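Long-range contact in 6-phosphogluconate dehydrogenase, NAD-binding (Mycolicibacterium smegmatis MC2 155, PDB 6SMT), which reduces imines with S-enantioselectivity, with NADPH bound as cofactor: residues T135-F149 with L159-A172. Numbering follows the deposited sequence.
Sequences TRGASILFAGPQALF and LGQLTWVGEDHGRA
W164 and Q146 meet because each swings CG trans to its own backbone N (chi1 176° and -167°): the indole lies back over the start of helix 146-156, and the glutamine, extended beyond CG, crosses it at about a right angle. Q146 CG sits over the six-membered ring, 4.0 Å from its centroid, and the terminal amide stacks almost parallel to the indole. On the opposite face lies G166 N, two residues on from W164. The edge works too: W164 NE1 donates to G144 O at 2.9 Å, the oxygen in the ring plane while the N-H comes in from above the carbonyl plane. F149 takes W164 CB over one face, 3.8 Å from its ring centroid, and L162 CB at its edge.

E167 folds back at chi2, bringing OE2 within 2.9 Å of Q146 N at the first turn of the helix; a water also links OE2 to Q146 OE1. These contacts lie within a beta-alpha-beta crossover: strands 139-143 and 161-164 run parallel, joined by helix 146-156, in the sheet of the NADPH-binding domain. Backbone bonds join them from Q161 N–A138 O to V165 N–F142 O, and G144 N–G166 O follows. F142 and L162 pack under the helix, with F142 CE1 3.8 Å from L162 CD2.

Past the strands, G144 CA lies over the H169 imidazole, whose NE2 bonds to Y121 O. At the other end, Q161 NE2 reaches R136 O at 2.8 Å in a nearly straight bond (177°), in both the amide and carbonyl planes. On the other sheet face, L141 CD2 lies alongside T163 CB, and H210 of the second subunit packs against both.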
ATOM      1  N   THR B 135      23.272   1.718  -4.465  1.00 17.73           N
ATOM      2  CA  THR B 135      22.885   3.129  -4.192  1.00 18.60           C
ATOM      3  C   THR B 135      22.421   3.280  -2.753  1.00 18.36           C
ATOM      4  O   THR B 135      21.986   2.284  -2.078  1.00 18.37           O
ATOM      5  CB  THR B 135      21.841   3.679  -5.173  1.00 20.25           C
ATOM      6  OG1 THR B 135      20.520   3.309  -4.750  1.00 18.63           O
ATOM      7  CG2 THR B 135      22.052   3.235  -6.612  1.00 21.33           C
ATOM      8  N   ARG B 136      22.320   4.527  -2.292  1.00 19.84           N
ATOM      9  CA  ARG B 136      21.744   4.811  -0.976  1.00 22.66           C
ATOM     10  C   ARG B 136      20.241   4.568  -0.911  1.00 19.29           C
ATOM     11  O   ARG B 136      19.704   4.534   0.193  1.00 21.25           O
ATOM     12  CB  ARG B 136      22.093   6.244  -0.601  1.00 29.73           C
ATOM     13  CG  ARG B 136      23.597   6.479  -0.538  1.00 35.23           C
ATOM     14  CD  ARG B 136      24.354   5.757   0.559  1.00 41.96           C
ATOM     15  NE  ARG B 136      24.828   4.490   0.066  1.00 48.39           N
ATOM     16  CZ  ARG B 136      25.130   3.449   0.843  1.00 45.11           C
ATOM     17  NH1 ARG B 136      25.089   3.540   2.172  1.00 48.33           N
ATOM     18  NH2 ARG B 136      25.520   2.348   0.249  1.00 36.06           N
ATOM     19  N   GLY B 137      19.580   4.277  -2.012  1.00 17.11           N
ATOM     20  CA  GLY B 137      18.160   3.903  -2.012  1.00 16.39           C
ATOM     21  C   GLY B 137      17.922   2.441  -1.679  1.00 15.30           C
ATOM     22  O   GLY B 137      16.727   2.101  -1.578  1.00 17.05           O
ATOM     23  N   ALA B 138      18.977   1.649  -1.624  1.00 14.52           N
ATOM     24  CA  ALA B 138      18.763   0.254  -1.192  1.00 14.13           C
ATOM     25  C   ALA B 138      18.780   0.144   0.293  1.00 13.27           C
ATOM     26  O   ALA B 138      19.478   0.889   0.997  1.00 13.63           O
ATOM     27  CB  ALA B 138      19.813  -0.661  -1.803  1.00 14.03           C
ATOM     28  N   SER B 139      18.114  -0.906   0.788  1.00 13.32           N
ATOM     29  CA  SER B 139      18.125  -1.244   2.220  1.00 12.60           C
ATOM     30  C   SER B 139      18.232  -2.743   2.370  1.00 13.86           C
ATOM     31  O   SER B 139      17.427  -3.462   1.786  1.00 14.30           O
ATOM     32  CB  SER B 139      16.884  -0.740   2.904  1.00 13.72           C
ATOM     33  OG  SER B 139      16.799  -1.213   4.256  1.00 15.45           O
ATOM     34  N   ILE B 140      19.184  -3.187   3.200  1.00 12.22           N
ATOM     35  CA  ILE B 140      19.393  -4.623   3.489  1.00 12.34           C
ATOM     36  C   ILE B 140      19.444  -4.732   5.002  1.00 11.64           C
ATOM     37  O   ILE B 140      20.188  -3.993   5.696  1.00 12.49           O
ATOM     38  CB  ILE B 140      20.623  -5.202   2.783  1.00 12.54           C
ATOM     39  CG1 ILE B 140      20.649  -4.858   1.297  1.00 14.61           C
ATOM     40  CG2 ILE B 140      20.614  -6.713   3.022  1.00 13.35           C
ATOM     41  CD1 ILE B 140      21.883  -5.352   0.600  1.00 17.81           C
ATOM     42  N   LEU B 141      18.666  -5.664   5.543  1.00 12.35           N
ATOM     43  CA  LEU B 141      18.628  -5.957   6.991  1.00 12.22           C
ATOM     44  C   LEU B 141      19.465  -7.200   7.262  1.00 13.86           C
ATOM     45  O   LEU B 141      19.463  -8.161   6.432  1.00 14.99           O
ATOM     46  CB  LEU B 141      17.187  -6.232   7.451  1.00 13.17           C
ATOM     47  CG  LEU B 141      16.173  -5.254   6.964  1.00 16.31           C
ATOM     48  CD1 LEU B 141      14.822  -5.621   7.559  1.00 17.56           C
ATOM     49  CD2 LEU B 141      16.518  -3.870   7.350  1.00 16.66           C
ATOM     50  N   PHE B 142      20.100  -7.272   8.435  1.00 12.57           N
ATOM     51  CA  PHE B 142      20.970  -8.413   8.762  1.00 12.24           C
ATOM     52  C   PHE B 142      20.731  -8.802  10.189  1.00 13.25           C
ATOM     53  O   PHE B 142      20.436  -8.009  11.053  1.00 14.14           O
ATOM     54  CB  PHE B 142      22.462  -8.036   8.638  1.00 13.22           C
ATOM     55  CG  PHE B 142      22.888  -7.691   7.236  1.00 12.71           C
ATOM     56  CD1 PHE B 142      22.712  -6.402   6.778  1.00 14.25           C
ATOM     57  CD2 PHE B 142      23.452  -8.620   6.401  1.00 14.47           C
ATOM     58  CE1 PHE B 142      23.019  -6.061   5.480  1.00 14.13           C
ATOM     59  CE2 PHE B 142      23.816  -8.258   5.101  1.00 14.32           C
ATOM     60  CZ  PHE B 142      23.618  -6.984   4.674  1.00 13.78           C
ATOM     61  N   ALA B 143      20.951 -10.097  10.434  1.00 12.92           N
ATOM     62  CA  ALA B 143      20.832 -10.700  11.779  1.00 12.87           C
ATOM     63  C   ALA B 143      21.894 -11.787  11.973  1.00 13.45           C
ATOM     64  O   ALA B 143      22.267 -12.487  11.031  1.00 13.91           O
ATOM     65  CB  ALA B 143      19.450 -11.263  12.031  1.00 13.34           C
ATOM     66  N   GLY B 144      22.359 -11.901  13.212  1.00 14.47           N
ATOM     67  CA  GLY B 144      23.425 -12.828  13.586  1.00 15.27           C
ATOM     68  C   GLY B 144      24.470 -12.101  14.407  1.00 14.04           C
ATOM     69  O   GLY B 144      24.211 -10.992  14.882  1.00 14.96           O
ATOM     70  N   PRO B 145      25.628 -12.723  14.617  1.00 15.10           N
ATOM     71  CA  PRO B 145      26.580 -12.084  15.544  1.00 16.50           C
ATOM     72  C   PRO B 145      26.982 -10.682  15.132  1.00 16.27           C
ATOM     73  O   PRO B 145      27.394 -10.487  14.011  1.00 16.05           O
ATOM     74  CB  PRO B 145      27.742 -13.062  15.452  1.00 17.38           C
ATOM     75  CG  PRO B 145      27.105 -14.371  15.165  1.00 18.30           C
ATOM     76  CD  PRO B 145      25.975 -14.062  14.191  1.00 16.06           C
ATOM     77  N   GLN B 146      26.898  -9.723  16.050  1.00 17.52           N
ATOM     78  CA  GLN B 146      27.213  -8.307  15.768  1.00 18.35           C
ATOM     79  C   GLN B 146      28.617  -8.150  15.260  1.00 17.69           C
ATOM     80  O   GLN B 146      28.838  -7.465  14.254  1.00 18.55           O
ATOM     81  CB  GLN B 146      26.963  -7.383  16.949  1.00 20.83           C
ATOM     82  CG  GLN B 146      26.998  -5.921  16.527  1.00 22.58           C
ATOM     83  CD  GLN B 146      26.605  -4.987  17.660  1.00 27.45           C
ATOM     84  OE1 GLN B 146      26.427  -5.431  18.813  1.00 31.91           O
ATOM     85  NE2 GLN B 146      26.520  -3.701  17.346  1.00 27.64           N
ATOM     86  N   ALA B 147      29.563  -8.857  15.829  1.00 18.50           N
ATOM     87  CA  ALA B 147      30.958  -8.695  15.399  1.00 20.11           C
ATOM     88  C   ALA B 147      31.151  -9.179  13.993  1.00 19.50           C
ATOM     89  O   ALA B 147      32.028  -8.666  13.301  1.00 20.22           O
ATOM     90  CB  ALA B 147      31.837  -9.529  16.318  1.00 22.67           C
ATOM     91  N   LEU B 148      30.388 -10.186  13.577  1.00 17.56           N
ATOM     92  CA  LEU B 148      30.527 -10.750  12.217  1.00 18.43           C
ATOM     93  C   LEU B 148      29.937  -9.753  11.226  1.00 16.87           C
ATOM     94  O   LEU B 148      30.527  -9.495  10.138  1.00 17.41           O
ATOM     95  CB  LEU B 148      29.807 -12.095  12.196  1.00 19.47           C
ATOM     96  CG  LEU B 148      29.824 -12.813  10.866  1.00 18.64           C
ATOM     97  CD1 LEU B 148      31.256 -13.161  10.542  1.00 19.57           C
ATOM     98  CD2 LEU B 148      28.971 -14.073  10.984  1.00 18.94           C
ATOM     99  N   PHE B 149      28.797  -9.129  11.529  1.00 16.19           N
ATOM    100  CA  PHE B 149      28.294  -8.029  10.716  1.00 15.84           C
ATOM    101  C   PHE B 149      29.368  -6.922  10.603  1.00 16.40           C
ATOM    102  O   PHE B 149      29.632  -6.437   9.541  1.00 17.13           O
ATOM    103  CB  PHE B 149      26.994  -7.516  11.307  1.00 17.02           C
ATOM    104  CG  PHE B 149      26.515  -6.264  10.647  1.00 16.75           C
ATOM    105  CD1 PHE B 149      25.858  -6.286   9.421  1.00 18.10           C
ATOM    106  CD2 PHE B 149      26.666  -5.056  11.279  1.00 18.14           C
ATOM    107  CE1 PHE B 149      25.437  -5.114   8.813  1.00 18.20           C
ATOM    108  CE2 PHE B 149      26.223  -3.898  10.721  1.00 18.11           C
ATOM    109  CZ  PHE B 149      25.649  -3.914   9.463  1.00 18.24           C
ATOM    110  N   LEU B 159      26.562  -2.176  -1.146  1.00 17.62           N
ATOM    111  CA  LEU B 159      25.284  -2.626  -1.763  1.00 17.26           C
ATOM    112  C   LEU B 159      24.144  -1.668  -1.446  1.00 16.65           C
ATOM    113  O   LEU B 159      23.140  -1.628  -2.192  1.00 16.40           O
ATOM    114  CB  LEU B 159      24.959  -3.993  -1.187  1.00 16.93           C
ATOM    115  CG  LEU B 159      25.949  -5.117  -1.456  1.00 17.34           C
ATOM    116  CD1 LEU B 159      25.546  -6.329  -0.685  1.00 19.37           C
ATOM    117  CD2 LEU B 159      26.060  -5.268  -2.994  1.00 18.90           C
ATOM    118  N   GLY B 160      24.254  -0.919  -0.353  1.00 15.82           N
ATOM    119  CA  GLY B 160      23.092  -0.148   0.115  1.00 16.32           C
ATOM    120  C   GLY B 160      23.213   0.260   1.566  1.00 15.42           C
ATOM    121  O   GLY B 160      24.268   0.076   2.175  1.00 15.85           O
ATOM    122  N   GLN B 161      22.201   0.874   2.104  1.00 15.66           N
ATOM    123  CA  GLN B 161      22.095   1.160   3.524  1.00 15.86           C
ATOM    124  C   GLN B 161      21.810  -0.127   4.286  1.00 15.58           C
ATOM    125  O   GLN B 161      21.005  -0.948   3.794  1.00 17.34           O
ATOM    126  CB  GLN B 161      20.984   2.171   3.841  1.00 17.83           C
ATOM    127  CG  GLN B 161      21.231   3.468   3.084  1.00 22.68           C
ATOM    128  CD  GLN B 161      20.543   4.666   3.670  1.00 30.03           C
ATOM    129  OE1 GLN B 161      20.714   4.961   4.864  1.00 34.63           O
ATOM    130  NE2 GLN B 161      19.872   5.401   2.799  1.00 29.25           N
ATOM    131  N   LEU B 162      22.608  -0.374   5.303  1.00 14.55           N
ATOM    132  CA  LEU B 162      22.543  -1.624   6.068  1.00 14.10           C
ATOM    133  C   LEU B 162      21.977  -1.408   7.444  1.00 15.50           C
ATOM    134  O   LEU B 162      22.212  -0.356   8.112  1.00 16.49           O
ATOM    135  CB  LEU B 162      23.951  -2.205   6.174  1.00 14.84           C
ATOM    136  CG  LEU B 162      24.821  -2.211   4.941  1.00 15.61           C
ATOM    137  CD1 LEU B 162      26.157  -2.803   5.352  1.00 19.71           C
ATOM    138  CD2 LEU B 162      24.201  -2.932   3.775  1.00 16.33           C
ATOM    139  N   THR B 163      21.175  -2.353   7.921  1.00 13.91           N
ATOM    140  CA  THR B 163      20.664  -2.307   9.300  1.00 14.38           C
ATOM    141  C   THR B 163      20.864  -3.664   9.948  1.00 14.31           C
ATOM    142  O   THR B 163      20.327  -4.634   9.384  1.00 15.51           O
ATOM    143  CB  THR B 163      19.157  -1.979   9.412  1.00 14.76           C
ATOM    144  OG1 THR B 163      18.909  -0.758   8.703  1.00 17.45           O
ATOM    145  CG2 THR B 163      18.736  -1.796  10.861  1.00 15.85           C
ATOM    146  N   TRP B 164      21.596  -3.717  11.059  1.00 14.45           N
ATOM    147  CA  TRP B 164      21.696  -4.931  11.878  1.00 13.92           C
ATOM    148  C   TRP B 164      20.575  -4.899  12.877  1.00 15.30           C
ATOM    149  O   TRP B 164      20.456  -3.936  13.676  1.00 16.69           O
ATOM    150  CB  TRP B 164      23.103  -5.050  12.465  1.00 14.48           C
ATOM    151  CG  TRP B 164      23.244  -6.223  13.386  1.00 14.68           C
ATOM    152  CD1 TRP B 164      23.575  -7.468  12.984  1.00 15.05           C
ATOM    153  CD2 TRP B 164      23.144  -6.240  14.812  1.00 15.89           C
ATOM    154  NE1 TRP B 164      23.689  -8.288  14.065  1.00 15.60           N
ATOM    155  CE2 TRP B 164      23.445  -7.550  15.212  1.00 16.16           C
ATOM    156  CE3 TRP B 164      22.839  -5.267  15.759  1.00 17.03           C
ATOM    157  CZ2 TRP B 164      23.474  -7.934  16.558  1.00 17.77           C
ATOM    158  CZ3 TRP B 164      22.788  -5.665  17.088  1.00 20.24           C
ATOM    159  CH2 TRP B 164      23.064  -6.984  17.461  1.00 18.17           C
ATOM    160  N   VAL B 165      19.744  -5.967  12.889  1.00 15.91           N
ATOM    161  CA  VAL B 165      18.523  -5.963  13.732  1.00 15.50           C
ATOM    162  C   VAL B 165      18.645  -6.862  14.936  1.00 16.00           C
ATOM    163  O   VAL B 165      17.679  -6.938  15.722  1.00 19.08           O
ATOM    164  CB  VAL B 165      17.257  -6.271  12.891  1.00 14.79           C
ATOM    165  CG1 VAL B 165      17.094  -5.235  11.816  1.00 16.74           C
ATOM    166  CG2 VAL B 165      17.277  -7.666  12.294  1.00 16.25           C
ATOM    167  N   GLY B 166      19.736  -7.563  15.146  1.00 15.36           N
ATOM    168  CA  GLY B 166      19.917  -8.345  16.358  1.00 15.71           C
ATOM    169  C   GLY B 166      20.629  -9.654  16.175  1.00 14.98           C
ATOM    170  O   GLY B 166      20.971 -10.069  15.052  1.00 16.18           O
ATOM    171  N   GLU B 167      20.909 -10.306  17.295  1.00 15.98           N
ATOM    172  CA  GLU B 167      21.755 -11.457  17.327  1.00 17.33           C
ATOM    173  C   GLU B 167      21.001 -12.715  16.882  1.00 16.58           C
ATOM    174  O   GLU B 167      21.643 -13.658  16.360  1.00 17.86           O
ATOM    175  CB  GLU B 167      22.248 -11.721  18.772  1.00 17.59           C
ATOM    176  CG  GLU B 167      23.262 -10.696  19.267  1.00 19.57           C
ATOM    177  CD  GLU B 167      24.662 -11.010  18.760  1.00 20.90           C
ATOM    178  OE1 GLU B 167      24.978 -12.218  18.654  1.00 21.61           O
ATOM    179  OE2 GLU B 167      25.452 -10.076  18.551  1.00 23.71           O
ATOM    180  N   ASP B 168      19.698 -12.754  17.072  1.00 16.34           N
ATOM    181  CA  ASP B 168      18.956 -13.966  16.658  1.00 17.13           C
ATOM    182  C   ASP B 168      18.979 -14.092  15.135  1.00 16.05           C
ATOM    183  O   ASP B 168      18.485 -13.176  14.453  1.00 15.13           O
ATOM    184  CB  ASP B 168      17.524 -13.879  17.164  1.00 18.52           C
ATOM    185  CG  ASP B 168      16.483 -14.805  16.560  1.00 22.77           C
ATOM    186  OD1 ASP B 168      16.793 -15.795  15.940  1.00 17.76           O
ATOM    187  OD2 ASP B 168      15.232 -14.446  16.630  1.00 31.86           O
ATOM    188  N   HIS B 169      19.486 -15.189  14.602  1.00 15.15           N
ATOM    189  CA  HIS B 169      19.679 -15.354  13.165  1.00 15.56           C
ATOM    190  C   HIS B 169      18.338 -15.290  12.425  1.00 15.22           C
ATOM    191  O   HIS B 169      18.416 -15.083  11.227  1.00 16.21           O
ATOM    192  CB  HIS B 169      20.357 -16.664  12.834  1.00 16.38           C
ATOM    193  CG  HIS B 169      21.836 -16.684  13.016  1.00 16.27           C
ATOM    194  ND1 HIS B 169      22.455 -17.394  14.024  1.00 20.97           N
ATOM    195  CD2 HIS B 169      22.794 -16.166  12.220  1.00 18.57           C
ATOM    196  CE1 HIS B 169      23.780 -17.249  13.812  1.00 20.39           C
ATOM    197  NE2 HIS B 169      23.995 -16.501  12.750  1.00 19.33           N
ATOM    198  N   GLY B 170      17.189 -15.443  13.097  1.00 14.08           N
ATOM    199  CA  GLY B 170      15.898 -15.335  12.456  1.00 14.06           C
ATOM    200  C   GLY B 170      15.354 -13.944  12.367  1.00 14.18           C
ATOM    201  O   GLY B 170      14.263 -13.799  11.839  1.00 14.31           O
ATOM    202  N   ARG B 171      15.987 -12.958  12.979  1.00 14.35           N
ATOM    203  CA  ARG B 171      15.259 -11.687  13.183  1.00 13.30           C
ATOM    204  C   ARG B 171      15.168 -10.867  11.906  1.00 13.48           C
ATOM    205  O   ARG B 171      14.148 -10.149  11.786  1.00 13.11           O
ATOM    206  CB  ARG B 171      15.857 -10.939  14.359  1.00 15.02           C
ATOM    207  CG  ARG B 171      14.944  -9.860  14.938  1.00 15.09           C
ATOM    208  CD  ARG B 171      15.407  -9.308  16.288  1.00 16.75           C
ATOM    209  NE  ARG B 171      14.293  -8.664  16.919  1.00 17.73           N
ATOM    210  CZ  ARG B 171      14.110  -7.360  16.991  1.00 16.81           C
ATOM    211  NH1 ARG B 171      14.986  -6.498  16.515  1.00 15.53           N
ATOM    212  NH2 ARG B 171      12.988  -6.909  17.541  1.00 17.27           N
ATOM    213  N   ALA B 172      16.132 -10.902  10.985  1.00 12.72           N
ATOM    214  CA  ALA B 172      15.937 -10.165   9.723  1.00 12.39           C
ATOM    215  C   ALA B 172      14.774 -10.737   8.954  1.00 12.47           C
ATOM    216  O   ALA B 172      13.989  -9.999   8.362  1.00 13.14           O
ATOM    217  CB  ALA B 172      17.236 -10.165   8.965  1.00 13.19           C
TER
HETATM  218  O   HOH W   1      26.010   1.502   3.810  1.00 30.54           O
HETATM  219  O   HOH W   2      18.825  -0.768   5.998  1.00 19.84           O
HETATM  220  O   HOH W   3      25.610  -7.847  20.102  1.00 25.00           O